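Local coordinates for WbbM protein (Klebsiella pneumoniae, PDB 6U4B) that is thought to act as a bifunctional glycosyltransferase that polymerises O-antigen polysaccharide and works as a trimer with bound magnesium, at residues I31-H36 with A40-A45; V123-I128 with K134-N139; A318-I323 with T348-L353; V410-L415 with F579-A584. All coordinates share one frame; numbering follows the deposited sequence.

Contact 1 of 4, residues I31-H36 with A40-A45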
loop_
_atom_site.group_PDB
_atom_site.type_symbol
_atom_site.label_atom_id
_atom_site.label_comp_id
_atom_site.label_asym_id
_atom_site.label_seq_id
_atom_site.Cartn_x
_atom_site.Cartn_y
_atom_site.Cartn_z
ATOM N N ILE A 31 -44.154 -14.356 -21.107
ATOM C CA ILE A 31 -43.817 -13.254 -22.000
ATOM C C ILE A 31 -42.790 -12.376 -21.302
ATOM O O ILE A 31 -42.943 -12.055 -20.117
ATOM C CB ILE A 31 -45.062 -12.439 -22.389
ATOM C CG1 ILE A 31 -46.131 -13.354 -22.988
ATOM C CG2 ILE A 31 -44.693 -11.339 -23.374
ATOM C CD1 ILE A 31 -47.460 -12.673 -23.206
ATOM N N TYR A 32 -41.750 -11.986 -22.033
ATOM C CA TYR A 32 -40.630 -11.241 -21.476
ATOM C C TYR A 32 -40.626 -9.814 -22.008
ATOM O O TYR A 32 -40.848 -9.585 -23.199
ATOM C CB TYR A 32 -39.304 -11.935 -21.806
ATOM C CG TYR A 32 -39.228 -13.348 -21.275
ATOM C CD1 TYR A 32 -38.617 -13.622 -20.059
ATOM C CD2 TYR A 32 -39.784 -14.406 -21.986
ATOM C CE1 TYR A 32 -38.554 -14.912 -19.568
ATOM C CE2 TYR A 32 -39.729 -15.697 -21.502
ATOM C CZ TYR A 32 -39.112 -15.945 -20.295
ATOM O OH TYR A 32 -39.057 -17.232 -19.812
ATOM N N THR A 33 -40.379 -8.859 -21.116
ATOM C CA THR A 33 -40.265 -7.454 -21.482
ATOM C C THR A 33 -38.818 -7.001 -21.333
ATOM O O THR A 33 -38.131 -7.385 -20.379
ATOM C CB THR A 33 -41.182 -6.574 -20.624
ATOM O OG1 THR A 33 -40.977 -6.866 -19.236
ATOM C CG2 THR A 33 -42.641 -6.822 -20.981
ATOM N N SER A 34 -38.360 -6.182 -22.276
ATOM C CA SER A 34 -36.969 -5.751 -22.338
ATOM C C SER A 34 -36.831 -4.346 -21.766
ATOM O O SER A 34 -37.456 -3.404 -22.262
ATOM C CB SER A 34 -36.452 -5.794 -23.775
ATOM O OG SER A 34 -36.292 -7.132 -24.209
ATOM N N HIS A 35 -36.001 -4.210 -20.737
ATOM C CA HIS A 35 -35.738 -2.933 -20.096
ATOM C C HIS A 35 -34.243 -2.637 -20.139
ATOM O O HIS A 35 -33.411 -3.545 -20.055
ATOM C CB HIS A 35 -36.221 -2.928 -18.640
ATOM C CG HIS A 35 -37.653 -3.336 -18.469
ATOM N ND1 HIS A 35 -38.644 -2.445 -18.118
ATOM C CD2 HIS A 35 -38.256 -4.544 -18.585
ATOM C CE1 HIS A 35 -39.797 -3.083 -18.030
ATOM N NE2 HIS A 35 -39.590 -4.358 -18.309
ATOM N N HIS A 36 -33.911 -1.354 -20.275
ATOM C CA HIS A 36 -32.529 -0.895 -20.249
ATOM C C HIS A 36 -32.291 0.187 -19.206
ATOM O O HIS A 36 -31.148 0.629 -19.038
ATOM C CB HIS A 36 -32.109 -0.382 -21.635
ATOM C CG HIS A 36 -32.747 0.916 -22.020
ATOM N ND1 HIS A 36 -34.041 1.003 -22.486
ATOM C CD2 HIS A 36 -32.264 2.182 -22.010
ATOM C CE1 HIS A 36 -34.329 2.267 -22.745
ATOM N NE2 HIS A 36 -33.268 3.002 -22.464
ATOM N N ALA A 40 -41.260 1.053 -15.441
ATOM C CA ALA A 40 -42.360 0.364 -14.777
ATOM C C ALA A 40 -42.496 -1.076 -15.255
ATOM O O ALA A 40 -42.320 -1.381 -16.439
ATOM C CB ALA A 40 -43.669 1.117 -15.013
ATOM N N PHE A 41 -42.826 -1.962 -14.320
ATOM C CA PHE A 41 -43.013 -3.380 -14.595
ATOM C C PHE A 41 -44.495 -3.723 -14.604
ATOM O O PHE A 41 -45.270 -3.202 -13.795
ATOM C CB PHE A 41 -42.297 -4.236 -13.550
ATOM C CG PHE A 41 -40.807 -4.058 -13.529
ATOM C CD1 PHE A 41 -40.130 -3.921 -12.328
ATOM C CD2 PHE A 41 -40.080 -4.037 -14.710
ATOM C CE1 PHE A 41 -38.753 -3.760 -12.305
ATOM C CE2 PHE A 41 -38.703 -3.878 -14.692
ATOM C CZ PHE A 41 -38.040 -3.739 -13.488
ATOM N N LEU A 42 -44.884 -4.604 -15.519
ATOM C CA LEU A 42 -46.253 -5.094 -15.544
ATOM C C LEU A 42 -46.499 -6.028 -14.365
ATOM O O LEU A 42 -45.622 -6.788 -13.950
ATOM C CB LEU A 42 -46.537 -5.813 -16.863
ATOM C CG LEU A 42 -46.555 -4.901 -18.089
ATOM C CD1 LEU A 42 -46.683 -5.711 -19.372
ATOM C CD2 LEU A 42 -47.682 -3.889 -17.972
ATOM N N ASN A 43 -47.718 -5.971 -13.829
ATOM C CA ASN A 43 -48.018 -6.669 -12.586
ATOM C C ASN A 43 -48.284 -8.155 -12.770
ATOM O O ASN A 43 -48.146 -8.913 -11.805
ATOM C CB ASN A 43 -49.220 -6.026 -11.893
ATOM C CG ASN A 43 -48.903 -4.660 -11.331
ATOM O OD1 ASN A 43 -47.791 -4.412 -10.863
ATOM N ND2 ASN A 43 -49.878 -3.761 -11.374
ATOM N N ALA A 44 -48.664 -8.591 -13.966
ATOM C CA ALA A 44 -49.027 -9.988 -14.152
ATOM C C ALA A 44 -47.806 -10.884 -13.982
ATOM O O ALA A 44 -46.715 -10.581 -14.473
ATOM C CB ALA A 44 -49.661 -10.201 -15.526
ATOM N N ALA A 45 -48.002 -11.996 -13.269
ATOM C CA ALA A 45 -46.902 -12.901 -12.963
ATOM C C ALA A 45 -46.346 -13.587 -14.203
ATOM O O ALA A 45 -45.208 -14.064 -14.175
ATOM C CB ALA A 45 -47.357 -13.953 -11.950
HETATM O O HOH W 1 -42.670 -5.575 -17.437
#
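The edge of the Phe-41 phenyl stands against the face of the His-35 imidazole. This is a T-shaped pair, with ring centroids 4.8 Å apart and planes at 75°. The CD2-CE2 side of the phenyl does the touching. Phe-41 CE2 sits over the centre of the imidazole, and Phe-41 CD2 comes 3.5 Å from His-35 CE1. The backbone O of Ala-40 lies 3.4 Å from the same His-35 CE1, but at the ring edge and near its plane. One imidazole carbon thus meets both residues.

The next shell fixes the imidazole. His-35 NE2 and Thr-33 OG1 share a hydrogen bond of 3.0 Å in the ring plane, and either could be the donor. His-35 ND1 bonds to Ser-39 OG. With both nitrogens engaged, the ring is held in one rotation and keeps its face toward Phe-41. CG of His-35 lies beside the backbone N (chi1 -53°), which turns the ring back toward Thr-33.

A water joins the two segments here. It is 2.8 Å from Thr-33 OG1 and accepts from Leu-42 N at 3.1 Å. Beside it, Thr-33 CG2 and Leu-42 CD1 make only a loose apolar contact.

Asn-291 OD1 accepts from Phe-41 N and tethers the loop. Strand 29-35 runs between two parallel neighbours, 47-51 and 97-102. The 40-45 loop leads to 47-51, whose Pro-49 touches Thr-33, His-35 and Phe-41. Tyr-32 and Ser-34 of the same strand pack instead on helix 82-91.

Contact 2 of 4, residues V123-I128 with K134-N139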
loop_
_atom_site.group_PDB
_atom_site.type_symbol
_atom_site.label_atom_id
_atom_site.label_comp_id
_atom_site.label_asym_id
_atom_site.label_seq_id
_atom_site.Cartn_x
_atom_site.Cartn_y
_atom_site.Cartn_z
ATOM N N VAL A 123 -52.098 2.245 -30.017
ATOM C CA VAL A 123 -53.086 2.711 -29.053
ATOM C C VAL A 123 -52.338 3.326 -27.879
ATOM O O VAL A 123 -51.573 2.640 -27.189
ATOM C CB VAL A 123 -54.008 1.571 -28.594
ATOM C CG1 VAL A 123 -55.104 2.109 -27.690
ATOM C CG2 VAL A 123 -54.607 0.865 -29.798
ATOM N N ASN A 124 -52.550 4.618 -27.656
ATOM C CA ASN A 124 -51.822 5.348 -26.628
ATOM C C ASN A 124 -52.562 5.286 -25.298
ATOM O O ASN A 124 -53.796 5.292 -25.257
ATOM C CB ASN A 124 -51.616 6.803 -27.055
ATOM C CG ASN A 124 -50.804 6.924 -28.333
ATOM O OD1 ASN A 124 -51.338 6.787 -29.435
ATOM N ND2 ASN A 124 -49.507 7.180 -28.190
ATOM N N HIS A 125 -51.794 5.216 -24.209
ATOM C CA HIS A 125 -52.308 5.260 -22.854
ATOM C C HIS A 125 -51.287 6.044 -22.042
ATOM O O HIS A 125 -50.076 5.868 -22.241
ATOM C CB HIS A 125 -52.508 3.859 -22.262
ATOM C CG HIS A 125 -53.465 3.819 -21.110
ATOM N ND1 HIS A 125 -53.065 3.994 -19.803
ATOM C CD2 HIS A 125 -54.804 3.615 -21.070
ATOM C CE1 HIS A 125 -54.117 3.904 -19.006
ATOM N NE2 HIS A 125 -55.184 3.674 -19.750
ATOM N N PRO A 126 -51.741 6.928 -21.143
ATOM C CA PRO A 126 -50.811 7.825 -20.437
ATOM C C PRO A 126 -49.667 7.111 -19.729
ATOM O O PRO A 126 -48.502 7.321 -20.076
ATOM C CB PRO A 126 -51.719 8.558 -19.435
ATOM C CG PRO A 126 -53.027 7.806 -19.437
ATOM C CD PRO A 126 -53.142 7.207 -20.797
ATOM N N CYS A 127 -49.975 6.269 -18.744
ATOM C CA CYS A 127 -48.946 5.543 -18.013
ATOM C C CYS A 127 -49.434 4.130 -17.725
ATOM O O CYS A 127 -50.602 3.795 -17.936
ATOM C CB CYS A 127 -48.558 6.263 -16.713
ATOM S SG CYS A 127 -49.912 6.509 -15.545
ATOM N N ILE A 128 -48.516 3.296 -17.242
ATOM C CA ILE A 128 -48.831 1.912 -16.899
ATOM C C ILE A 128 -49.507 1.900 -15.532
ATOM O O ILE A 128 -48.850 2.069 -14.502
ATOM C CB ILE A 128 -47.580 1.029 -16.903
ATOM C CG1 ILE A 128 -46.986 0.947 -18.311
ATOM C CG2 ILE A 128 -47.911 -0.361 -16.376
ATOM C CD1 ILE A 128 -45.714 0.123 -18.396
ATOM N N LYS A 134 -55.956 -3.702 -17.461
ATOM C CA LYS A 134 -57.302 -4.251 -17.581
ATOM C C LYS A 134 -57.842 -4.111 -19.000
ATOM O O LYS A 134 -58.342 -5.083 -19.578
ATOM C CB LYS A 134 -58.240 -3.566 -16.584
ATOM C CG LYS A 134 -59.665 -4.109 -16.590
ATOM C CD LYS A 134 -59.746 -5.475 -15.922
ATOM C CE LYS A 134 -61.176 -6.008 -15.903
ATOM N NZ LYS A 134 -61.661 -6.409 -17.258
ATOM N N ILE A 135 -57.758 -2.909 -19.579
ATOM C CA ILE A 135 -58.398 -2.681 -20.873
ATOM C C ILE A 135 -57.649 -3.399 -21.989
ATOM O O ILE A 135 -58.255 -3.814 -22.985
ATOM C CB ILE A 135 -58.524 -1.173 -21.162
ATOM C CG1 ILE A 135 -57.148 -0.535 -21.370
ATOM C CG2 ILE A 135 -59.271 -0.476 -20.034
ATOM C CD1 ILE A 135 -57.216 0.910 -21.811
ATOM N N PHE A 136 -56.338 -3.571 -21.849
ATOM C CA PHE A 136 -55.528 -4.225 -22.863
ATOM C C PHE A 136 -55.255 -5.684 -22.534
ATOM O O PHE A 136 -54.426 -6.316 -23.195
ATOM C CB PHE A 136 -54.224 -3.449 -23.060
ATOM C CG PHE A 136 -54.438 -2.062 -23.591
ATOM C CD1 PHE A 136 -55.308 -1.843 -24.648
ATOM C CD2 PHE A 136 -53.807 -0.974 -23.015
ATOM C CE1 PHE A 136 -55.525 -0.569 -25.139
ATOM C CE2 PHE A 136 -54.019 0.307 -23.499
ATOM C CZ PHE A 136 -54.880 0.508 -24.563
ATOM N N GLY A 137 -55.942 -6.229 -21.534
ATOM C CA GLY A 137 -55.898 -7.657 -21.263
ATOM C C GLY A 137 -54.529 -8.190 -20.903
ATOM O O GLY A 137 -54.182 -9.310 -21.298
ATOM N N LEU A 138 -53.745 -7.414 -20.159
ATOM C CA LEU A 138 -52.394 -7.819 -19.773
ATOM C C LEU A 138 -52.418 -8.551 -18.431
ATOM O O LEU A 138 -51.841 -8.123 -17.431
ATOM C CB LEU A 138 -51.473 -6.604 -19.739
ATOM C CG LEU A 138 -51.186 -5.998 -21.114
ATOM C CD1 LEU A 138 -50.597 -4.610 -20.972
ATOM C CD2 LEU A 138 -50.248 -6.897 -21.913
ATOM N N ASN A 139 -53.119 -9.683 -18.430
ATOM C CA ASN A 139 -53.209 -10.546 -17.262
ATOM C C ASN A 139 -53.281 -11.990 -17.737
ATOM O O ASN A 139 -53.487 -12.265 -18.921
ATOM C CB ASN A 139 -54.418 -10.190 -16.390
ATOM C CG ASN A 139 -55.693 -10.042 -17.194
ATOM O OD1 ASN A 139 -56.321 -11.032 -17.568
ATOM N ND2 ASN A 139 -56.080 -8.801 -17.468
#
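The phenyl of Phe-136 reaches the strand end-on, with its far edge between Val-123 and His-125. Val-123 and Phe-136 meet at an oblique angle. The closest atoms are Val-123 CG1 and Phe-136 CZ, 3.5 Å apart. CG1 is anti to the backbone N (chi1 -175°), which sends this methyl out to the ring. On the other flank, His-125 CB lies 4.1 Å from Phe-136 CE2, near the phenyl plane.

Ile-135 and His-125 approach from opposite directions, and Ile-135 CD1 comes 3.7 Å from His-125 CD2. The Ile-135 chain also covers one face of the phenyl, its CG1 standing 3.6 Å above the ring centre. The imidazole is held from its own side. His-125 ND1 donates to Cys-127 O at 3.1 Å, close to the ring plane, and Pro-126 CD lies over one imidazole face, offset toward its rim.

Phe-115 makes an edge-to-face pair with Phe-136, and Thr-283 of strand 277-285 touches it too. The contact packs a helix end on strand 122-125 of the DUF4422 region. That end is a Schellman motif: Gly-137 is C-prime with positive phi, Leu-138 N bonds to Glu-133 O, and Gly-137 N bonds weakly to Lys-134 O.

Contact 3 of 4, residues A318-I323 with T348-L353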
loop_
_atom_site.group_PDB
_atom_site.type_symbol
_atom_site.label_atom_id
_atom_site.label_comp_id
_atom_site.label_asym_id
_atom_site.label_seq_id
_atom_site.Cartn_x
_atom_site.Cartn_y
_atom_site.Cartn_z
ATOM N N ALA A 318 -13.644 6.452 -0.503
ATOM C CA ALA A 318 -13.038 6.399 0.824
ATOM C C ALA A 318 -13.997 5.797 1.841
ATOM O O ALA A 318 -13.595 4.974 2.674
ATOM C CB ALA A 318 -12.605 7.798 1.255
ATOM N N LEU A 319 -15.273 6.190 1.781
ATOM C CA LEU A 319 -16.270 5.639 2.693
ATOM C C LEU A 319 -16.404 4.133 2.515
ATOM O O LEU A 319 -16.316 3.371 3.485
ATOM C CB LEU A 319 -17.617 6.328 2.473
ATOM C CG LEU A 319 -18.818 5.727 3.208
ATOM C CD1 LEU A 319 -18.601 5.723 4.720
ATOM C CD2 LEU A 319 -20.097 6.471 2.841
ATOM N N ILE A 320 -16.620 3.685 1.275
ATOM C CA ILE A 320 -16.797 2.258 1.015
ATOM C C ILE A 320 -15.556 1.484 1.430
ATOM O O ILE A 320 -15.648 0.393 2.008
ATOM C CB ILE A 320 -17.150 2.026 -0.468
ATOM C CG1 ILE A 320 -18.582 2.493 -0.753
ATOM C CG2 ILE A 320 -16.969 0.561 -0.845
ATOM C CD1 ILE A 320 -18.939 2.525 -2.221
ATOM N N ASN A 321 -14.374 2.038 1.158
ATOM C CA ASN A 321 -13.150 1.388 1.607
ATOM C C ASN A 321 -13.092 1.319 3.130
ATOM O O ASN A 321 -12.658 0.308 3.693
ATOM C CB ASN A 321 -11.930 2.117 1.049
ATOM C CG ASN A 321 -10.892 1.163 0.502
ATOM O OD1 ASN A 321 -11.188 -0.001 0.236
ATOM N ND2 ASN A 321 -9.670 1.652 0.325
ATOM N N SER A 322 -13.547 2.374 3.814
ATOM C CA SER A 322 -13.569 2.337 5.274
ATOM C C SER A 322 -14.551 1.288 5.781
ATOM O O SER A 322 -14.294 0.631 6.797
ATOM C CB SER A 322 -13.912 3.719 5.844
ATOM O OG SER A 322 -15.314 3.959 5.855
ATOM N N ILE A 323 -15.678 1.115 5.087
ATOM C CA ILE A 323 -16.637 0.086 5.476
ATOM C C ILE A 323 -16.014 -1.297 5.331
ATOM O O ILE A 323 -16.168 -2.161 6.203
ATOM C CB ILE A 323 -17.928 0.218 4.648
ATOM C CG1 ILE A 323 -18.619 1.550 4.944
ATOM C CG2 ILE A 323 -18.866 -0.951 4.927
ATOM C CD1 ILE A 323 -19.830 1.817 4.081
ATOM N N THR A 348 -16.757 1.621 -12.103
ATOM C CA THR A 348 -15.883 0.455 -12.190
ATOM C C THR A 348 -14.880 0.433 -11.042
ATOM O O THR A 348 -14.681 -0.601 -10.394
ATOM C CB THR A 348 -15.159 0.443 -13.536
ATOM O OG1 THR A 348 -16.112 0.259 -14.593
ATOM C CG2 THR A 348 -14.132 -0.669 -13.576
ATOM N N ARG A 349 -14.242 1.575 -10.776
ATOM C CA ARG A 349 -13.285 1.662 -9.676
ATOM C C ARG A 349 -13.939 1.334 -8.341
ATOM O O ARG A 349 -13.326 0.684 -7.484
ATOM C CB ARG A 349 -12.669 3.059 -9.631
ATOM C CG ARG A 349 -11.845 3.420 -10.849
ATOM C CD ARG A 349 -11.437 4.882 -10.820
ATOM N NE ARG A 349 -10.332 5.161 -11.732
ATOM C CZ ARG A 349 -9.756 6.352 -11.861
ATOM N NH1 ARG A 349 -10.184 7.376 -11.137
ATOM N NH2 ARG A 349 -8.751 6.519 -12.711
ATOM N N LEU A 350 -15.182 1.777 -8.144
ATOM C CA LEU A 350 -15.862 1.541 -6.873
ATOM C C LEU A 350 -16.152 0.059 -6.663
ATOM O O LEU A 350 -15.957 -0.466 -5.561
ATOM C CB LEU A 350 -17.151 2.361 -6.811
ATOM C CG LEU A 350 -16.916 3.859 -6.611
ATOM C CD1 LEU A 350 -18.120 4.666 -7.045
ATOM C CD2 LEU A 350 -16.579 4.137 -5.155
ATOM N N VAL A 351 -16.626 -0.628 -7.705
ATOM C CA VAL A 351 -16.863 -2.064 -7.599
ATOM C C VAL A 351 -15.553 -2.800 -7.352
ATOM O O VAL A 351 -15.496 -3.751 -6.563
ATOM C CB VAL A 351 -17.579 -2.585 -8.859
ATOM C CG1 VAL A 351 -17.640 -4.105 -8.844
ATOM C CG2 VAL A 351 -18.979 -1.997 -8.953
ATOM N N ASN A 352 -14.475 -2.362 -8.010
ATOM C CA ASN A 352 -13.176 -3.010 -7.849
ATOM C C ASN A 352 -12.675 -2.970 -6.411
ATOM O O ASN A 352 -11.796 -3.759 -6.049
ATOM C CB ASN A 352 -12.146 -2.365 -8.776
ATOM C CG ASN A 352 -12.398 -2.684 -10.236
ATOM O OD1 ASN A 352 -13.136 -3.616 -10.558
ATOM N ND2 ASN A 352 -11.780 -1.917 -11.128
ATOM N N LEU A 353 -13.209 -2.068 -5.583
ATOM C CA LEU A 353 -12.880 -2.073 -4.164
ATOM C C LEU A 353 -13.422 -3.307 -3.453
ATOM O O LEU A 353 -12.881 -3.695 -2.413
ATOM C CB LEU A 353 -13.430 -0.815 -3.486
ATOM C CG LEU A 353 -12.946 0.554 -3.967
ATOM C CD1 LEU A 353 -13.798 1.657 -3.348
ATOM C CD2 LEU A 353 -11.474 0.755 -3.629
HETATM O O HOH W 2 -10.693 -2.223 -1.231
#
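Ile-320 fills the angle between Leu-350 and Leu-353. With Leu-350 it forms the buried, wholly apolar part of the contact, packed at ordinary van der Waals distance. Its two branches divide the work. Ile-320 CD1 meets Leu-350 CD2 at 4.1 Å, and Ile-320 CG2 meets Leu-353 CD1 at 4.2 Å. Both leucines cross the isoleucine at about a right angle. The Ile-320 CG2 methyl is anti to the backbone N and CG1 lies beside it (chi1 -72°); this spreads the two branches, one to each leucine. Leu-353 is the residue most covered here.

The other side is partly exposed and polar. Leu-353 CD2 lies 3.9 Å from Asn-321 OD1, a plain contact of methyl and carbonyl oxygen. No direct hydrogen bond joins the segments. A water spans them instead, donating to Asn-321 OD1 at 2.7 Å and to Leu-353 O at 2.9 Å. The other end of the amide, Asn-321 ND2, donates to Asn-582 O. The amide is therefore held at both ends.

The two helices, 313-325 and 344-352, alternate with parallel strands 302-309, 333-340 and 360-366. They lie on one face of this Rossmann-like sheet. Ile-320 rests on Ile-306 of strand 302-309, and Leu-350 on Phe-308 and on Leu-362 and Phe-364 of strand 360-366. On helix 344-352, Arg-349 forms a salt bridge with Asp-577 of the second subunit.

Contact 4 of 4, residues V410-L415 with F579-A584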
loop_
_atom_site.group_PDB
_atom_site.type_symbol
_atom_site.label_atom_id
_atom_site.label_comp_id
_atom_site.label_asym_id
_atom_site.label_seq_id
_atom_site.Cartn_x
_atom_site.Cartn_y
_atom_site.Cartn_z
ATOM N N VAL A 410 -16.291 8.723 6.786
ATOM C CA VAL A 410 -15.567 7.462 6.881
ATOM C C VAL A 410 -15.945 6.821 8.208
ATOM O O VAL A 410 -16.134 7.518 9.210
ATOM C CB VAL A 410 -14.031 7.635 6.777
ATOM C CG1 VAL A 410 -13.625 8.160 5.404
ATOM C CG2 VAL A 410 -13.496 8.535 7.884
ATOM N N VAL A 411 -16.075 5.500 8.214
ATOM C CA VAL A 411 -16.407 4.777 9.434
ATOM C C VAL A 411 -15.122 4.281 10.080
ATOM O O VAL A 411 -14.113 4.031 9.409
ATOM C CB VAL A 411 -17.384 3.612 9.169
ATOM C CG1 VAL A 411 -18.632 4.124 8.461
ATOM C CG2 VAL A 411 -16.711 2.518 8.363
ATOM N N LYS A 412 -15.156 4.164 11.407
ATOM C CA LYS A 412 -14.061 3.588 12.179
ATOM C C LYS A 412 -14.486 2.310 12.887
ATOM O O LYS A 412 -13.773 1.840 13.783
ATOM C CB LYS A 412 -13.534 4.600 13.202
ATOM C CG LYS A 412 -13.217 5.970 12.622
ATOM C CD LYS A 412 -11.893 5.972 11.879
ATOM C CE LYS A 412 -10.731 5.778 12.836
ATOM N NZ LYS A 412 -9.421 5.952 12.155
ATOM N N ALA A 413 -15.628 1.737 12.511
ATOM C CA ALA A 413 -16.169 0.578 13.200
ATOM C C ALA A 413 -17.070 -0.194 12.248
ATOM O O ALA A 413 -17.418 0.277 11.162
ATOM C CB ALA A 413 -16.939 0.988 14.462
ATOM N N ASP A 414 -17.441 -1.397 12.674
ATOM C CA ASP A 414 -18.354 -2.233 11.907
ATOM C C ASP A 414 -19.736 -1.587 11.876
ATOM O O ASP A 414 -20.352 -1.375 12.925
ATOM C CB ASP A 414 -18.414 -3.628 12.531
ATOM C CG ASP A 414 -19.356 -4.568 11.799
ATOM O OD1 ASP A 414 -19.849 -4.216 10.707
ATOM O OD2 ASP A 414 -19.602 -5.674 12.327
ATOM N N LEU A 415 -20.223 -1.263 10.674
ATOM C CA LEU A 415 -21.566 -0.709 10.550
ATOM C C LEU A 415 -22.636 -1.708 10.966
ATOM O O LEU A 415 -23.776 -1.312 11.220
ATOM C CB LEU A 415 -21.821 -0.251 9.112
ATOM C CG LEU A 415 -21.471 1.193 8.747
ATOM C CD1 LEU A 415 -21.803 1.462 7.286
ATOM C CD2 LEU A 415 -22.213 2.162 9.648
ATOM N N PHE A 579 -9.233 10.059 6.500
ATOM C CA PHE A 579 -9.722 10.026 5.129
ATOM C C PHE A 579 -8.653 9.503 4.176
ATOM O O PHE A 579 -8.923 8.622 3.353
ATOM C CB PHE A 579 -10.182 11.422 4.710
ATOM C CG PHE A 579 -10.506 11.538 3.252
ATOM C CD1 PHE A 579 -11.743 11.150 2.771
ATOM C CD2 PHE A 579 -9.571 12.039 2.359
ATOM C CE1 PHE A 579 -12.042 11.253 1.425
ATOM C CE2 PHE A 579 -9.864 12.144 1.014
ATOM C CZ PHE A 579 -11.101 11.752 0.546
ATOM N N ILE A 580 -7.435 10.044 4.277
ATOM C CA ILE A 580 -6.337 9.617 3.411
ATOM C C ILE A 580 -6.090 8.123 3.557
ATOM O O ILE A 580 -5.863 7.416 2.568
ATOM C CB ILE A 580 -5.069 10.430 3.727
ATOM C CG1 ILE A 580 -5.243 11.876 3.269
ATOM C CG2 ILE A 580 -3.840 9.801 3.084
ATOM C CD1 ILE A 580 -5.519 12.018 1.783
ATOM N N GLU A 581 -6.141 7.625 4.795
ATOM C CA GLU A 581 -5.949 6.203 5.065
ATOM C C GLU A 581 -6.814 5.331 4.159
ATOM O O GLU A 581 -6.379 4.264 3.711
ATOM C CB GLU A 581 -6.265 5.926 6.536
ATOM C CG GLU A 581 -6.166 4.478 6.968
ATOM C CD GLU A 581 -6.798 4.251 8.332
ATOM O OE1 GLU A 581 -7.631 3.331 8.463
ATOM O OE2 GLU A 581 -6.475 5.009 9.270
ATOM N N ASN A 582 -8.035 5.772 3.871
ATOM C CA ASN A 582 -8.968 4.981 3.082
ATOM C C ASN A 582 -8.921 5.299 1.594
ATOM O O ASN A 582 -9.458 4.524 0.795
ATOM C CB ASN A 582 -10.393 5.173 3.611
ATOM C CG ASN A 582 -10.574 4.599 4.998
ATOM O OD1 ASN A 582 -10.526 3.383 5.186
ATOM N ND2 ASN A 582 -10.778 5.469 5.981
ATOM N N ILE A 583 -8.300 6.410 1.201
ATOM C CA ILE A 583 -8.147 6.728 -0.213
ATOM C C ILE A 583 -6.771 6.333 -0.745
ATOM O O ILE A 583 -6.590 6.272 -1.971
ATOM C CB ILE A 583 -8.420 8.224 -0.478
ATOM C CG1 ILE A 583 -9.097 8.408 -1.836
ATOM C CG2 ILE A 583 -7.132 9.039 -0.396
ATOM C CD1 ILE A 583 -10.462 7.757 -1.921
ATOM N N ALA A 584 -5.803 6.070 0.130
ATOM C CA ALA A 584 -4.510 5.574 -0.313
ATOM C C ALA A 584 -4.657 4.176 -0.902
ATOM O O ALA A 584 -5.490 3.377 -0.464
ATOM C CB ALA A 584 -3.517 5.562 0.852
HETATM O O HOH W 3 -11.387 3.912 8.813
HETATM O O HOH W 4 -9.466 2.816 11.295
#
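Strand 409-411 follows directly on the DxD aspartates of the glycosyltransferase family 8 region, and its Val-410 packs on helix 576-583. Val-410 CG1 makes the contact with Phe-579. It lies 4.3 Å from Phe-579 CA and 4.4 Å from Phe-579 CD1. Val-410 CB and CG1 together face Asn-582 ND2, each at 4.0 Å, across an oblique approach. CG1 is anti to the carbonyl carbon (chi1 -65°), and this points it at the helix.

Polar contacts run through water. One water donates to Val-411 O at 2.8 Å and accepts from Asn-582 ND2 at 3.3 Å. It gives the amide a tie to the strand backbone. Further out, Lys-412 NZ and Glu-581 OE2 are 4.2 Å apart, too far for a salt bridge. A second water links the two side chains by weak bonds. Each charge has a nearer partner: Lys-412 pairs with Asp-578, and Glu-581 with Arg-325.

In this chain helix 576-583 thus backs the strand beyond the DxD. Strand 409-411 pairs antiparallel with 558-560, whose His-560 joins Asp-406 and Asp-408 on magnesium. That metal site is consistent with a GT-A type fold.

How the contacts relate
The four contacts form two pairs in two regions of the chain. Contacts 1 and 2 belong to the DUF4422 region, with centres about 13 Å apart. They touch through Leu-42 CD2 and Ile-128 CG2, 3.9 Å apart, and reach the same sheet. Contacts 3 and 4 have centres about 10 Å apart, and Ser-322 OG lies 2.9 Å from Val-411 N in a probable hydrogen bond. This pair is near both metal sites. The Phe-579 side chain is about 8 Å from that of Asp-408. The Asn-321 side chain is about 6 Å from that of Asn-585, which binds a second magnesium in a structure of this protein, though none is bound to this chain here. Contacts 1 and 2 lie away from these sites.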